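Local atomic coordinates of putative Acetyltransferase from the GNAT family (Novosphingobium aromaticivorans DSM 12444, PDB entry 3EC4), a protein that probably transfers acyl groups and belongs to the GNAT acetyltransferase family. Residues E149-A154 and V192-S197. Residues are numbered along the deposited sequence; the frame is centred on the assembly and turned at random.
Sequences ERMRPA and VPYLHS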
loop_
_atom_site.group_PDB
_atom_site.type_symbol
_atom_site.label_atom_id
_atom_site.label_comp_id
_atom_site.label_asym_id
_atom_site.label_seq_id
_atom_site.Cartn_x
_atom_site.Cartn_y
_atom_site.Cartn_z
ATOM N N GLU A 149 -1.546 -7.641 1.453
ATOM C CA GLU A 149 -2.637 -6.918 0.826
ATOM C C GLU A 149 -2.916 -5.620 1.544
ATOM O O GLU A 149 -2.800 -5.553 2.768
ATOM C CB GLU A 149 -3.900 -7.755 0.872
ATOM C CG GLU A 149 -3.731 -9.138 0.277
ATOM C CD GLU A 149 -4.941 -10.000 0.423
ATOM O OE1 GLU A 149 -5.618 -9.923 1.465
ATOM O OE2 GLU A 149 -5.202 -10.805 -0.506
ATOM N N ARG A 150 -3.346 -4.611 0.795
ATOM C CA ARG A 150 -3.711 -3.337 1.405
ATOM C C ARG A 150 -5.035 -2.780 0.880
ATOM O O ARG A 150 -6.088 -3.350 1.197
ATOM C CB ARG A 150 -2.528 -2.373 1.328
ATOM C CG ARG A 150 -2.579 -1.196 2.257
ATOM C CD ARG A 150 -1.292 -0.406 2.251
ATOM N NE ARG A 150 -1.057 0.283 1.008
ATOM C CZ ARG A 150 0.025 1.026 0.757
ATOM N NH1 ARG A 150 0.998 1.208 1.656
ATOM N NH2 ARG A 150 0.156 1.589 -0.409
HETATM N N MSE A 151 -5.028 -1.677 0.123
HETATM C CA MSE A 151 -6.279 -0.981 -0.201
HETATM C C MSE A 151 -7.154 -1.755 -1.188
HETATM O O MSE A 151 -6.674 -2.545 -2.032
HETATM C CB MSE A 151 -6.023 0.430 -0.756
HETATM C CG MSE A 151 -5.212 1.270 0.151
HETATM SE SE MSE A 151 -5.123 3.106 -0.442
HETATM C CE MSE A 151 -3.257 3.424 0.069
ATOM N N ARG A 152 -8.453 -1.522 -1.073
ATOM C CA ARG A 152 -9.432 -2.146 -1.948
ATOM C C ARG A 152 -10.400 -1.078 -2.440
ATOM O O ARG A 152 -11.421 -0.867 -1.836
ATOM C CB ARG A 152 -10.183 -3.242 -1.206
ATOM C CG ARG A 152 -9.271 -4.426 -0.857
ATOM C CD ARG A 152 -9.918 -5.381 0.095
ATOM N NE ARG A 152 -8.991 -6.440 0.421
ATOM C CZ ARG A 152 -8.817 -7.543 -0.285
ATOM N NH1 ARG A 152 -9.607 -7.818 -1.310
ATOM N NH2 ARG A 152 -7.880 -8.415 0.087
ATOM N N PRO A 153 -10.026 -0.368 -3.529
ATOM C CA PRO A 153 -10.803 0.755 -4.056
ATOM C C PRO A 153 -12.206 0.418 -4.605
ATOM O O PRO A 153 -13.041 1.299 -4.734
ATOM C CB PRO A 153 -9.881 1.334 -5.135
ATOM C CG PRO A 153 -8.478 0.920 -4.704
ATOM C CD PRO A 153 -8.736 -0.507 -4.229
ATOM N N ALA A 154 -12.401 -0.844 -4.962
ATOM C CA ALA A 154 -13.671 -1.422 -5.333
ATOM C C ALA A 154 -13.640 -2.926 -5.014
ATOM O O ALA A 154 -12.554 -3.508 -4.848
ATOM C CB ALA A 154 -13.973 -1.182 -6.825
ATOM N N VAL A 192 -8.721 -8.314 -9.132
ATOM C CA VAL A 192 -7.637 -7.860 -9.936
ATOM C C VAL A 192 -6.581 -7.146 -9.035
ATOM O O VAL A 192 -6.892 -6.143 -8.319
ATOM C CB VAL A 192 -8.145 -6.875 -11.045
ATOM C CG1 VAL A 192 -6.945 -6.263 -11.806
ATOM C CG2 VAL A 192 -9.209 -7.499 -12.006
ATOM N N PRO A 193 -5.336 -7.667 -9.026
ATOM C CA PRO A 193 -4.244 -7.015 -8.329
ATOM C C PRO A 193 -3.845 -5.725 -8.980
ATOM O O PRO A 193 -3.867 -5.618 -10.204
ATOM C CB PRO A 193 -3.076 -8.028 -8.429
ATOM C CG PRO A 193 -3.724 -9.339 -8.788
ATOM C CD PRO A 193 -4.910 -8.971 -9.598
ATOM N N TYR A 194 -3.476 -4.763 -8.153
ATOM C CA TYR A 194 -2.784 -3.544 -8.588
ATOM C C TYR A 194 -1.741 -3.154 -7.551
ATOM O O TYR A 194 -1.760 -3.632 -6.416
ATOM C CB TYR A 194 -3.797 -2.416 -8.818
ATOM C CG TYR A 194 -4.218 -1.708 -7.570
ATOM C CD1 TYR A 194 -5.193 -2.240 -6.745
ATOM C CD2 TYR A 194 -3.688 -0.475 -7.254
ATOM C CE1 TYR A 194 -5.569 -1.573 -5.574
ATOM C CE2 TYR A 194 -4.061 0.189 -6.136
ATOM C CZ TYR A 194 -5.012 -0.375 -5.288
ATOM O OH TYR A 194 -5.393 0.306 -4.152
ATOM N N LEU A 195 -0.834 -2.259 -7.921
ATOM C CA LEU A 195 0.168 -1.773 -7.007
ATOM C C LEU A 195 0.684 -0.461 -7.497
ATOM O O LEU A 195 0.410 -0.052 -8.605
ATOM C CB LEU A 195 1.312 -2.775 -6.845
ATOM C CG LEU A 195 2.083 -3.187 -8.122
ATOM C CD1 LEU A 195 3.092 -2.118 -8.537
ATOM C CD2 LEU A 195 2.770 -4.565 -7.964
ATOM N N HIS A 196 1.397 0.220 -6.629
ATOM C CA HIS A 196 2.161 1.399 -7.002
ATOM C C HIS A 196 3.632 1.115 -6.826
ATOM O O HIS A 196 4.031 0.481 -5.832
ATOM C CB HIS A 196 1.803 2.620 -6.129
ATOM C CG HIS A 196 0.382 3.079 -6.275
ATOM N ND1 HIS A 196 -0.607 2.728 -5.384
ATOM C CD2 HIS A 196 -0.226 3.829 -7.232
ATOM C CE1 HIS A 196 -1.759 3.250 -5.776
ATOM N NE2 HIS A 196 -1.549 3.935 -6.885
ATOM N N SER A 197 4.444 1.590 -7.763
ATOM C CA SER A 197 5.889 1.671 -7.582
ATOM C C SER A 197 6.264 3.133 -7.564
ATOM O O SER A 197 5.613 3.891 -8.224
ATOM C CB SER A 197 6.584 1.037 -8.771
ATOM O OG SER A 197 8.006 1.008 -8.630
#
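Tyr194 reaches from strand 192-198 to the loop between strands 142-149 and 157-165, and its phenolic end meets Pro153 and Met151 there. The evidence for a contact through one ring end is that every approach within 4.5 Å involves this tyrosine. Its OH lies 3.2 Å from Pro153 CG and 3.5 Å from Met151 CB, so the oxygen touches carbon of both residues. Beside the hydroxyl, Pro153 CD comes to 3.6 Å from Tyr194 CE1, an apolar contact with CD lying obliquely to the ring; the two side chains approach from opposite directions. Tyr194 CE1 is also 3.8 Å from Met151 O, a van der Waals approach to the backbone.

With CG between the backbone N and the carbonyl carbon (chi1 81°) and chi2 at -81°, the Tyr194 ring carries its OH toward the loop. Met151, a selenomethionine, meets the hydroxyl with its CB, and its side chain also touches Phe40. His196, two residues along the strand, sets its CE1 in the plane of the tyrosine ring, at the edge.

Strands 157-165 and 192-198 lie parallel and side by side, joined through helix 174-188 as a beta-alpha-beta crossover in the mixed sheet of the GNAT fold. Tyr194 packs on Glu159, which also binds the backbone N of Met151 and makes a salt bridge with Arg150. An alanine in place of Tyr194 would probably take away the phenol that Pro153 and Met151 CB pack against and open a gap between strand and loop.

No hydrogen bond or salt bridge crosses between 149-154 and 192-197, which implies that their direct, buried contact probably rests on van der Waals packing around a phenol end, while strand 157-165 ties both by hydrogen bonds.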